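Local coordinates for lipoprotein (Actinomyces odontolyticus, PDB 3UP9) that probably binds L-methionine as the substrate-binding lipoprotein of a methionine uptake system, holding selenomethionine in its pocket in this crystal, at residues L9-T14 with A217-L222; T23-N28 with I35-V40; L122-T127 with V191-V196; V145-L148 with D152-E155. All blocks are in the same frame, centred on the assembly; numbering follows the deposited sequence. Where two conformers were deposited one is given.

Contact 1 (L9-T14 with A217-L222); sequences LTVGAT and AKLEKL
Leu-219 meets Leu-9 and Val-11 in a purely apolar contact between helix 213-223 and strand 7-13. Its methyl CD2 does most of the work. Val-11 CG2 comes to it end-on, so these two side chains meet tip to tip, with 3.7 Å between Val-11 CG2 and Leu-219 CD2. Leu-9 lies differently, because its chain passes Leu-219 at a slant. Leu-9 CD1 is 3.9 Å from Leu-219 CD2 and 4.1 Å from Leu-219 CB. In Leu-219, CG stands anti to the backbone N (chi1 175°), which turns the branched end, CG with its methyls, toward the strand. Leu-9 and Val-11 are two residues apart on the strand and turn the same face to the helix.

The nearby backbone bonds join the strand to its sheet and the helix to itself; none links the two segments. The strand pairs with strand 35-41, where Leu-9 bonds to Lys-36 and Asp-38. On its other side Thr-10 bonds to Asp-58 and Ala-59. The helix is held by its own turns, with Lys-221 N bonded to Ala-217 O at 3.1 Å.

More apolar groups surround the meeting point. Leu-219 also touches Ile-35, Leu-37 and Leu-204, and Val-11 touches Leu-22. The contact thus lays a late helix of the chain against the first strand of a mixed sheet, in a fold of the periplasmic binding protein clan. All three touching residues are buried. Contact between hydrocarbon groups alone fixes no direction as a hydrogen bond would, so the fit rests on methyl shape and on exclusion of water.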
loop_
_atom_site.group_PDB
_atom_site.type_symbol
_atom_site.label_atom_id
_atom_site.label_comp_id
_atom_site.label_asym_id
_atom_site.label_seq_id
_atom_site.Cartn_x
_atom_site.Cartn_y
_atom_site.Cartn_z
ATOM N N LEU A 9 21.624 -4.461 5.596
ATOM C CA LEU A 9 20.358 -5.052 5.156
ATOM C C LEU A 9 19.850 -4.415 3.875
ATOM O O LEU A 9 19.589 -3.242 3.881
ATOM C CB LEU A 9 19.271 -4.849 6.204
ATOM C CG LEU A 9 19.259 -5.569 7.522
ATOM C CD1 LEU A 9 18.049 -5.076 8.322
ATOM C CD2 LEU A 9 19.119 -7.050 7.293
ATOM N N THR A 10 19.668 -5.189 2.796
ATOM C CA THR A 10 19.067 -4.660 1.580
ATOM C C THR A 10 17.524 -4.751 1.760
ATOM O O THR A 10 16.950 -5.850 1.951
ATOM C CB THR A 10 19.666 -5.356 0.294
ATOM O OG1 THR A 10 21.101 -5.407 0.389
ATOM C CG2 THR A 10 19.314 -4.593 -0.987
ATOM N N VAL A 11 16.858 -3.592 1.778
ATOM C CA VAL A 11 15.440 -3.531 1.970
ATOM C C VAL A 11 14.782 -2.818 0.781
ATOM O O VAL A 11 15.139 -1.665 0.474
ATOM C CB VAL A 11 15.050 -2.751 3.249
ATOM C CG1 VAL A 11 13.558 -2.890 3.477
ATOM C CG2 VAL A 11 15.825 -3.238 4.465
ATOM N N GLY A 12 13.822 -3.507 0.131
ATOM C CA GLY A 12 13.040 -2.957 -0.951
ATOM C C GLY A 12 11.795 -2.236 -0.472
ATOM O O GLY A 12 11.138 -2.681 0.448
ATOM N N ALA A 13 11.466 -1.104 -1.081
ATOM C CA ALA A 13 10.416 -0.239 -0.541
ATOM C C ALA A 13 9.870 0.601 -1.654
ATOM O O ALA A 13 10.612 0.983 -2.547
ATOM C CB ALA A 13 10.961 0.645 0.562
ATOM N N THR A 14 8.571 0.889 -1.623
ATOM C CA THR A 14 7.996 1.887 -2.551
ATOM C C THR A 14 8.487 3.265 -2.103
ATOM O O THR A 14 8.847 3.476 -0.935
ATOM C CB THR A 14 6.447 1.796 -2.656
ATOM O OG1 THR A 14 5.890 1.621 -1.338
ATOM C CG2 THR A 14 6.038 0.638 -3.619
ATOM N N ALA A 217 15.158 -8.089 13.107
ATOM C CA ALA A 217 14.442 -7.796 14.386
ATOM C C ALA A 217 14.844 -6.415 14.919
ATOM O O ALA A 217 14.010 -5.723 15.509
ATOM C CB ALA A 217 14.681 -8.873 15.440
ATOM N N LYS A 218 16.094 -5.984 14.693
ATOM C CA LYS A 218 16.465 -4.587 15.057
ATOM C C LYS A 218 15.717 -3.529 14.186
ATOM O O LYS A 218 15.189 -2.584 14.728
ATOM C CB LYS A 218 17.991 -4.364 15.083
ATOM C CG LYS A 218 18.729 -5.032 16.259
ATOM C CD LYS A 218 20.264 -5.080 16.080
ATOM C CE LYS A 218 20.934 -5.756 17.272
ATOM N NZ LYS A 218 22.323 -5.281 17.518
ATOM N N LEU A 219 15.627 -3.741 12.872
ATOM C CA LEU A 219 14.896 -2.860 11.974
ATOM C C LEU A 219 13.409 -2.845 12.338
ATOM O O LEU A 219 12.766 -1.761 12.436
ATOM C CB LEU A 219 15.124 -3.283 10.491
ATOM C CG LEU A 219 14.348 -2.536 9.409
ATOM C CD1 LEU A 219 14.633 -1.056 9.543
ATOM C CD2 LEU A 219 14.677 -3.083 8.022
ATOM N N GLU A 220 12.840 -4.024 12.579
ATOM C CA GLU A 220 11.459 -4.079 13.083
ATOM C C GLU A 220 11.260 -3.177 14.344
ATOM O O GLU A 220 10.313 -2.384 14.404
ATOM C CB GLU A 220 11.047 -5.539 13.354
ATOM C CG GLU A 220 9.693 -5.735 14.071
ATOM C CD GLU A 220 8.492 -5.277 13.238
ATOM O OE1 GLU A 220 8.626 -5.056 12.000
ATOM O OE2 GLU A 220 7.401 -5.170 13.817
ATOM N N LYS A 221 12.138 -3.297 15.342
ATOM C CA LYS A 221 12.039 -2.494 16.550
ATOM C C LYS A 221 12.148 -0.977 16.205
ATOM O O LYS A 221 11.306 -0.186 16.651
ATOM C CB LYS A 221 13.046 -2.987 17.587
ATOM C CG LYS A 221 13.196 -2.106 18.801
ATOM C CD LYS A 221 13.422 -2.874 20.093
ATOM C CE LYS A 221 13.237 -1.922 21.299
ATOM N NZ LYS A 221 12.373 -2.464 22.399
ATOM N N LEU A 222 13.075 -0.595 15.307
ATOM C CA LEU A 222 13.215 0.815 14.890
ATOM C C LEU A 222 11.953 1.375 14.155
ATOM O O LEU A 222 11.490 2.504 14.427
ATOM C CB LEU A 222 14.518 1.030 14.070
ATOM C CG LEU A 222 15.862 0.699 14.728
ATOM C CD1 LEU A 222 16.977 0.928 13.726
ATOM C CD2 LEU A 222 16.103 1.447 16.043
#

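Contact 2 (T23-N28 with I35-V40)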
loop_
_atom_site.group_PDB
_atom_site.type_symbol
_atom_site.label_atom_id
_atom_site.label_comp_id
_atom_site.label_asym_id
_atom_site.label_seq_id
_atom_site.Cartn_x
_atom_site.Cartn_y
_atom_site.Cartn_z
ATOM N N THR A 23 14.655 5.943 5.264
ATOM C CA THR A 23 15.772 6.849 5.097
ATOM C C THR A 23 15.914 7.630 6.440
ATOM O O THR A 23 17.031 7.748 6.945
ATOM C CB THR A 23 15.603 7.734 3.854
ATOM O OG1 THR A 23 15.571 6.897 2.688
ATOM C CG2 THR A 23 16.752 8.760 3.696
ATOM N N TYR A 24 14.792 8.055 7.044
ATOM C CA TYR A 24 14.836 8.625 8.379
ATOM C C TYR A 24 15.559 7.663 9.340
ATOM O O TYR A 24 16.498 8.044 10.038
ATOM C CB TYR A 24 13.439 9.006 8.898
ATOM C CG TYR A 24 13.487 9.340 10.352
ATOM C CD1 TYR A 24 13.960 10.556 10.784
ATOM C CD2 TYR A 24 13.176 8.401 11.289
ATOM C CE1 TYR A 24 14.015 10.862 12.140
ATOM C CE2 TYR A 24 13.274 8.664 12.629
ATOM C CZ TYR A 24 13.669 9.893 13.055
ATOM O OH TYR A 24 13.771 10.116 14.410
ATOM N N ILE A 25 15.156 6.403 9.321
ATOM C CA ILE A 25 15.771 5.394 10.192
ATOM C C ILE A 25 17.268 5.263 9.873
ATOM O O ILE A 25 18.122 5.304 10.730
ATOM C CB ILE A 25 15.095 4.007 10.068
ATOM C CG1 ILE A 25 13.691 4.050 10.658
ATOM C CG2 ILE A 25 15.949 2.925 10.717
ATOM C CD1 ILE A 25 12.807 2.838 10.367
ATOM N N ASN A 26 17.594 5.105 8.614
ATOM C CA ASN A 26 18.987 5.003 8.269
ATOM C C ASN A 26 19.847 6.171 8.754
ATOM O O ASN A 26 20.961 6.005 9.222
ATOM C CB ASN A 26 19.132 4.830 6.750
ATOM C CG ASN A 26 20.424 4.157 6.387
ATOM O OD1 ASN A 26 20.834 3.205 7.065
ATOM N ND2 ASN A 26 21.079 4.644 5.338
ATOM N N ASP A 27 19.344 7.368 8.602
ATOM C CA ASP A 27 20.168 8.534 8.822
ATOM C C ASP A 27 20.154 8.899 10.289
ATOM O O ASP A 27 21.039 9.610 10.735
ATOM C CB ASP A 27 19.635 9.738 8.036
ATOM C CG ASP A 27 19.755 9.586 6.497
ATOM O OD1 ASP A 27 20.464 8.702 5.963
ATOM O OD2 ASP A 27 19.141 10.437 5.825
ATOM N N ASN A 28 19.115 8.477 11.023
ATOM C CA ASN A 28 18.969 8.928 12.412
ATOM C C ASN A 28 19.152 7.863 13.492
ATOM O O ASN A 28 19.689 8.173 14.575
ATOM C CB ASN A 28 17.651 9.684 12.573
ATOM C CG ASN A 28 17.675 10.988 11.855
ATOM O OD1 ASN A 28 18.183 11.953 12.359
ATOM N ND2 ASN A 28 17.192 11.009 10.662
ATOM N N ILE A 35 23.092 -1.530 12.784
ATOM C CA ILE A 35 22.767 -1.928 11.391
ATOM C C ILE A 35 22.987 -0.778 10.347
ATOM O O ILE A 35 23.044 0.386 10.686
ATOM C CB ILE A 35 21.331 -2.525 11.235
ATOM C CG1 ILE A 35 20.259 -1.459 11.470
ATOM C CG2 ILE A 35 21.126 -3.771 12.138
ATOM C CD1 ILE A 35 18.844 -1.986 11.415
ATOM N N LYS A 36 23.137 -1.164 9.083
ATOM C CA LYS A 36 23.155 -0.254 7.949
ATOM C C LYS A 36 22.028 -0.665 6.991
ATOM O O LYS A 36 21.786 -1.855 6.770
ATOM C CB LYS A 36 24.520 -0.294 7.208
ATOM C CG LYS A 36 25.697 0.324 7.947
ATOM C CD LYS A 36 26.973 0.291 7.129
ATOM C CE LYS A 36 28.171 0.920 7.879
ATOM N NZ LYS A 36 29.436 0.916 7.073
ATOM N N LEU A 37 21.308 0.311 6.447
ATOM C CA LEU A 37 20.303 0.004 5.450
ATOM C C LEU A 37 20.746 0.315 4.026
ATOM O O LEU A 37 21.239 1.377 3.733
ATOM C CB LEU A 37 18.980 0.698 5.758
ATOM C CG LEU A 37 18.279 0.433 7.101
ATOM C CD1 LEU A 37 16.998 1.259 7.111
ATOM C CD2 LEU A 37 18.042 -1.054 7.297
ATOM N N ASP A 38 20.501 -0.622 3.132
ATOM C CA ASP A 38 20.659 -0.414 1.673
ATOM C C ASP A 38 19.239 -0.366 1.085
ATOM O O ASP A 38 18.670 -1.392 0.827
ATOM C CB ASP A 38 21.440 -1.580 1.040
ATOM C CG ASP A 38 22.949 -1.475 1.236
ATOM O OD1 ASP A 38 23.386 -0.523 1.896
ATOM O OD2 ASP A 38 23.705 -2.341 0.688
ATOM N N ILE A 39 18.679 0.839 0.895
ATOM C CA ILE A 39 17.316 0.982 0.459
ATOM C C ILE A 39 17.295 0.850 -1.053
ATOM O O ILE A 39 18.015 1.553 -1.725
ATOM C CB ILE A 39 16.660 2.308 0.944
ATOM C CG1 ILE A 39 16.755 2.425 2.482
ATOM C CG2 ILE A 39 15.190 2.366 0.545
ATOM C CD1 ILE A 39 16.772 3.831 3.041
ATOM N N VAL A 40 16.407 -0.011 -1.554
ATOM C CA VAL A 40 16.135 -0.173 -2.988
ATOM C C VAL A 40 14.672 0.175 -3.229
ATOM O O VAL A 40 13.749 -0.382 -2.590
ATOM C CB VAL A 40 16.488 -1.584 -3.496
ATOM C CG1 VAL A 40 16.201 -1.661 -4.997
ATOM C CG2 VAL A 40 17.955 -1.872 -3.162
#
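Asn-26 lies over the start of Leu-37, and the two side chains run past each other in opposite directions. In Asn-26, CG is anti to the backbone N (chi1 -156°), which swings the amide from the helix to the strand. Asn-26 OD1 then accepts the backbone N-H of Leu-37, with OD1 3.0 Å from Leu-37 N and an N-H...O angle of 153°. The donor sits 41° above the carbonyl plane, so it does not follow a lone pair. The same OD1 rests 3.4 Å from Leu-37 CB.

Two further contacts flank this bond. One is apolar: Ile-25 CG2 touches Leu-37 CD1 at 4.1 Å, the two chains crossing at a slant. Farther along, Ile-39 CD1 comes within 3.3 Å of Thr-23 OG1, side chain across side chain at about a right angle. That hydroxyl is already bonded to Ala-19 O, one turn back in the helix.

The segments of helix 15-28 and strand 35-41 run in roughly opposite directions, their axes 8.3 Å apart. Strands 7-13 and 35-41 are parallel neighbours, and helix 15-28, followed by the short helix 30-33, connects them in a beta-alpha-beta crossover. Lys-36, Asp-38 and Val-40 use their backbone for strand 7-13, while Leu-37 N is turned to the helix.

A leucine in place of Asn-26 would take away the amide oxygen and would probably leave Leu-37 N without this acceptor. The chemistry is therefore mixed: hydrocarbon packing joins helix and strand, and the one directed bond probably helps to fix where Asn-26 lies along the strand.

Contact 3 (L122-T127 with V191-V196)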
loop_
_atom_site.group_PDB
_atom_site.type_symbol
_atom_site.label_atom_id
_atom_site.label_comp_id
_atom_site.label_asym_id
_atom_site.label_seq_id
_atom_site.Cartn_x
_atom_site.Cartn_y
_atom_site.Cartn_z
ATOM N N LEU A 122 -13.064 -2.412 -4.445
ATOM C CA LEU A 122 -14.462 -2.869 -4.539
ATOM C C LEU A 122 -15.231 -2.691 -3.233
ATOM O O LEU A 122 -16.337 -2.168 -3.268
ATOM C CB LEU A 122 -14.577 -4.296 -5.127
ATOM C CG LEU A 122 -14.246 -4.312 -6.661
ATOM C CD1 LEU A 122 -14.165 -5.745 -7.175
ATOM C CD2 LEU A 122 -15.210 -3.445 -7.470
ATOM N N GLU A 123 -14.644 -3.040 -2.085
ATOM C CA GLU A 123 -15.298 -2.797 -0.767
ATOM C C GLU A 123 -15.573 -1.289 -0.545
ATOM O O GLU A 123 -16.619 -0.892 -0.022
ATOM C CB GLU A 123 -14.418 -3.250 0.408
ATOM C CG GLU A 123 -13.786 -4.628 0.334
ATOM C CD GLU A 123 -14.761 -5.753 0.489
ATOM O OE1 GLU A 123 -15.967 -5.446 0.663
ATOM O OE2 GLU A 123 -14.314 -6.939 0.437
ATOM N N LEU A 124 -14.574 -0.472 -0.881
ATOM C CA LEU A 124 -14.657 0.949 -0.671
ATOM C C LEU A 124 -15.828 1.454 -1.472
ATOM O O LEU A 124 -16.602 2.246 -0.945
ATOM C CB LEU A 124 -13.354 1.673 -1.093
ATOM C CG LEU A 124 -13.395 3.188 -0.926
ATOM C CD1 LEU A 124 -13.605 3.472 0.568
ATOM C CD2 LEU A 124 -12.109 3.786 -1.470
ATOM N N LEU A 125 -15.964 0.991 -2.732
ATOM C CA LEU A 125 -17.080 1.408 -3.576
ATOM C C LEU A 125 -18.432 0.885 -3.030
ATOM O O LEU A 125 -19.424 1.600 -3.127
ATOM C CB LEU A 125 -16.835 1.074 -5.075
ATOM C CG LEU A 125 -15.575 1.728 -5.750
ATOM C CD1 LEU A 125 -15.278 1.186 -7.144
ATOM C CD2 LEU A 125 -15.676 3.237 -5.775
ATOM N N ALA A 126 -18.472 -0.332 -2.455
ATOM C CA ALA A 126 -19.667 -0.832 -1.745
ATOM C C ALA A 126 -20.107 0.114 -0.633
ATOM O O ALA A 126 -21.285 0.264 -0.449
ATOM C CB ALA A 126 -19.453 -2.226 -1.172
ATOM N N THR A 127 -19.192 0.754 0.109
ATOM C CA THR A 127 -19.620 1.641 1.227
ATOM C C THR A 127 -20.363 2.831 0.675
ATOM O O THR A 127 -21.116 3.436 1.394
ATOM C CB THR A 127 -18.449 2.204 2.104
ATOM O OG1 THR A 127 -17.554 3.030 1.305
ATOM C CG2 THR A 127 -17.680 1.059 2.800
ATOM N N VAL A 191 -13.518 10.240 -1.884
ATOM C CA VAL A 191 -14.066 9.262 -0.931
ATOM C C VAL A 191 -12.795 8.722 -0.256
ATOM O O VAL A 191 -11.776 8.513 -0.935
ATOM C CB VAL A 191 -14.795 8.091 -1.655
ATOM C CG1 VAL A 191 -15.262 6.972 -0.715
ATOM C CG2 VAL A 191 -15.926 8.625 -2.483
ATOM N N VAL A 192 -12.823 8.559 1.052
ATOM C CA VAL A 192 -11.640 8.157 1.802
ATOM C C VAL A 192 -12.072 6.930 2.622
ATOM O O VAL A 192 -13.059 6.985 3.324
ATOM C CB VAL A 192 -11.169 9.266 2.774
ATOM C CG1 VAL A 192 -9.947 8.782 3.561
ATOM C CG2 VAL A 192 -10.970 10.619 2.049
ATOM N N GLU A 193 -11.339 5.833 2.513
ATOM C CA GLU A 193 -11.533 4.624 3.275
ATOM C C GLU A 193 -11.375 4.920 4.767
ATOM O O GLU A 193 -10.494 5.662 5.157
ATOM C CB GLU A 193 -10.445 3.648 2.855
ATOM C CG GLU A 193 -10.620 2.196 3.267
ATOM C CD GLU A 193 -9.372 1.369 2.951
ATOM O OE1 GLU A 193 -8.280 1.847 3.322
ATOM O OE2 GLU A 193 -9.495 0.240 2.410
ATOM N N SER A 194 -12.265 4.362 5.590
ATOM C CA SER A 194 -12.205 4.563 7.023
ATOM C C SER A 194 -10.930 3.994 7.629
ATOM O O SER A 194 -10.504 2.931 7.230
ATOM C CB SER A 194 -13.413 3.943 7.689
ATOM O OG SER A 194 -13.113 3.626 9.025
ATOM N N PRO A 195 -10.314 4.714 8.585
ATOM C CA PRO A 195 -9.164 4.139 9.277
ATOM C C PRO A 195 -9.481 3.247 10.516
ATOM O O PRO A 195 -8.571 2.774 11.160
ATOM C CB PRO A 195 -8.397 5.389 9.714
ATOM C CG PRO A 195 -9.455 6.447 9.941
ATOM C CD PRO A 195 -10.707 6.004 9.198
ATOM N N VAL A 196 -10.753 3.022 10.826
ATOM C CA VAL A 196 -11.189 2.379 12.046
ATOM C C VAL A 196 -11.354 0.894 11.716
ATOM O O VAL A 196 -12.037 0.531 10.762
ATOM C CB VAL A 196 -12.543 3.023 12.584
ATOM C CG1 VAL A 196 -13.263 2.096 13.576
ATOM C CG2 VAL A 196 -12.276 4.406 13.205
#
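With a first torsion of 179°, Leu-124 points its CG away from its own nitrogen and sends methyl CD1 from the helix onto the backbone of Glu-193. Glu-193 has a similar first torsion (chi1 -166°) and an extended chain beyond CG, which carries its carboxylate away from the leucine. The closest approach is Leu-124 CD1 to Glu-193 CA, 3.6 Å. Leu-124 CD1 also lies 3.9 Å from Glu-193 CB. Val-191 CG1 reaches Leu-124 CD1 as well, at 4.1 Å.

Helix 115-127 packs on the short, weakly bonded strand 191-192 and on the loop that follows it. That strand is an outermost one of the five-stranded mixed sheet of one lobe, in a fold of the periplasmic binding protein clan. Leu-124 and Val-191 both touch Val-92 on the neighbouring strand.

The carboxylate of Glu-193 is gripped beyond the two segments. OE1 accepts from Asn-198 ND2 and Leu-90 N, and OE2 forms a salt bridge with Arg-120, which lines the selenomethionine pocket. Glu-193 is thus a second-shell residue that probably helps to position that arginine.

Within the segments, Thr-127 OG1 donates to Leu-124 O at 2.6 Å. Val-196 N donates to Ser-194 OG at 3.0 Å, closing an ST turn.

Contact 4 (V145-L148 with D152-E155)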
loop_
_atom_site.group_PDB
_atom_site.type_symbol
_atom_site.label_atom_id
_atom_site.label_comp_id
_atom_site.label_asym_id
_atom_site.label_seq_id
_atom_site.Cartn_x
_atom_site.Cartn_y
_atom_site.Cartn_z
ATOM N N VAL A 145 -18.930 -8.842 -8.491
ATOM C CA VAL A 145 -19.758 -7.821 -7.806
ATOM C C VAL A 145 -20.926 -7.419 -8.740
ATOM O O VAL A 145 -20.891 -7.762 -9.927
ATOM C CB VAL A 145 -18.916 -6.629 -7.346
ATOM C CG1 VAL A 145 -17.847 -7.139 -6.401
ATOM C CG2 VAL A 145 -18.305 -5.876 -8.529
ATOM N N THR A 146 -21.989 -6.798 -8.214
ATOM C CA THR A 146 -23.123 -6.376 -9.049
ATOM C C THR A 146 -23.069 -4.877 -9.071
ATOM O O THR A 146 -23.032 -4.264 -8.023
ATOM C CB THR A 146 -24.523 -6.786 -8.500
ATOM O OG1 THR A 146 -24.568 -8.195 -8.303
ATOM C CG2 THR A 146 -25.669 -6.357 -9.452
ATOM N N LYS A 147 -23.078 -4.296 -10.262
ATOM C CA LYS A 147 -22.973 -2.851 -10.430
ATOM C C LYS A 147 -24.339 -2.289 -10.124
ATOM O O LYS A 147 -25.332 -2.836 -10.570
ATOM C CB LYS A 147 -22.466 -2.516 -11.853
ATOM C CG LYS A 147 -20.933 -2.448 -11.937
ATOM C CD LYS A 147 -20.269 -3.091 -13.152
ATOM C CE LYS A 147 -20.856 -2.655 -14.480
ATOM N NZ LYS A 147 -19.848 -2.945 -15.529
ATOM N N LEU A 148 -24.416 -1.245 -9.299
ATOM C CA LEU A 148 -25.746 -0.669 -8.930
ATOM C C LEU A 148 -26.083 0.623 -9.686
ATOM O O LEU A 148 -27.186 1.143 -9.552
ATOM C CB LEU A 148 -25.891 -0.500 -7.414
ATOM C CG LEU A 148 -25.827 -1.784 -6.565
ATOM C CD1 LEU A 148 -25.701 -1.415 -5.084
ATOM C CD2 LEU A 148 -27.018 -2.668 -6.795
ATOM N N ASP A 152 -18.575 1.301 -16.301
ATOM C CA ASP A 152 -17.614 0.224 -16.528
ATOM C C ASP A 152 -16.364 0.408 -15.688
ATOM O O ASP A 152 -15.840 1.519 -15.574
ATOM C CB ASP A 152 -17.210 0.180 -18.005
ATOM C CG ASP A 152 -18.389 -0.060 -18.900
ATOM O OD1 ASP A 152 -19.187 -0.965 -18.584
ATOM O OD2 ASP A 152 -18.540 0.669 -19.898
ATOM N N PHE A 153 -15.879 -0.685 -15.109
ATOM C CA PHE A 153 -14.550 -0.690 -14.539
ATOM C C PHE A 153 -13.506 -0.834 -15.625
ATOM O O PHE A 153 -13.722 -1.502 -16.631
ATOM C CB PHE A 153 -14.375 -1.837 -13.566
ATOM C CG PHE A 153 -15.142 -1.685 -12.286
ATOM C CD1 PHE A 153 -14.704 -0.822 -11.318
ATOM C CD2 PHE A 153 -16.273 -2.463 -12.037
ATOM C CE1 PHE A 153 -15.402 -0.694 -10.132
ATOM C CE2 PHE A 153 -16.957 -2.361 -10.842
ATOM C CZ PHE A 153 -16.519 -1.462 -9.895
ATOM N N ARG A 154 -12.370 -0.202 -15.437
ATOM C CA ARG A 154 -11.232 -0.462 -16.326
ATOM C C ARG A 154 -10.021 -0.804 -15.498
ATOM O O ARG A 154 -9.525 0.027 -14.730
ATOM C CB ARG A 154 -10.919 0.741 -17.207
ATOM C CG ARG A 154 -12.061 1.148 -18.083
ATOM C CD ARG A 154 -12.293 0.163 -19.189
ATOM N NE ARG A 154 -12.985 0.938 -20.193
ATOM C CZ ARG A 154 -12.383 1.717 -21.097
ATOM N NH1 ARG A 154 -11.038 1.781 -21.212
ATOM N NH2 ARG A 154 -13.153 2.415 -21.917
ATOM N N GLU A 155 -9.562 -2.044 -15.647
ATOM C CA GLU A 155 -8.407 -2.543 -14.911
ATOM C C GLU A 155 -7.193 -1.896 -15.450
ATOM O O GLU A 155 -7.002 -1.845 -16.629
ATOM C CB GLU A 155 -8.249 -4.024 -15.087
ATOM C CG GLU A 155 -9.249 -4.862 -14.336
ATOM C CD GLU A 155 -8.738 -6.293 -14.214
ATOM O OE1 GLU A 155 -7.941 -6.692 -15.082
ATOM O OE2 GLU A 155 -9.092 -6.992 -13.246
HETATM O O HOH W 1 -17.332 -3.337 -15.533
#
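Lys-147 gives the most surface to this contact, and its aliphatic chain packs obliquely against the Phe-153 ring. The lysine chain and the phenylalanine point opposite ways as they pass. Lys-147 CG and CD each lie 4.1 Å from Phe-153 CE2. The chain bends at its second and third torsions (chi2 138°, chi3 51°), which lays CG and CD beside the CE2 corner of the ring and brings NZ toward Asp-152.

There the salt bridge is long, with 3.7 Å between Lys-147 NZ and Asp-152 OD1. A water between NZ and Phe-153 N accepts from both; it is 3.1 Å from Phe-153 N, while its modelled distance to NZ is doubtfully short. NZ also makes a weak hydrogen bond to Phe-151 O. Without the lysine, an alanine here would probably leave Asp-152 lacking its cationic neighbour and uncover part of the Phe-153 ring.

The contact joins a small two-stranded sheet to the edge of the main sheet of this lobe. Strand 146-147 pairs antiparallel with strand 131-132 in the small sheet. After a short loop the chain enters strand 151-156, an outermost strand of the five-stranded mixed sheet. Asp-152 and Arg-154 bond through their backbone to strand 107-112.

Phe-153 is buried, and its ring is boxed in by several groups. Val-145 CG2 approaches CE2 of Phe-153 obliquely, at 4.4 Å. Leu-122 and Leu-125 of helix 115-127 touch the ring too, and Phe-151 meets it edge-to-face. Val-145 also touches Leu-122, so the same helix reaches both segments.

From the N terminus, strand 7-13 opens contact 1, whose partner helix comes more than 200 residues later. Contact 2 closes first, over a short connection, and lies within that span. Contact 3 opens next at 122-127. Contact 4 opens and closes inside it before 191-196 completes contact 3. Contact 1 closes last, so it encloses the other three, and none cross. Contacts 1 and 2 adjoin through neighbouring strands, with Ala-13 N 2.8 Å from Val-40 O, and tie together one lobe. Contacts 3 and 4 both reach the five-stranded sheet and meet through helix 115-127. Centres of contacts 1 and 3 are about 29 Å apart.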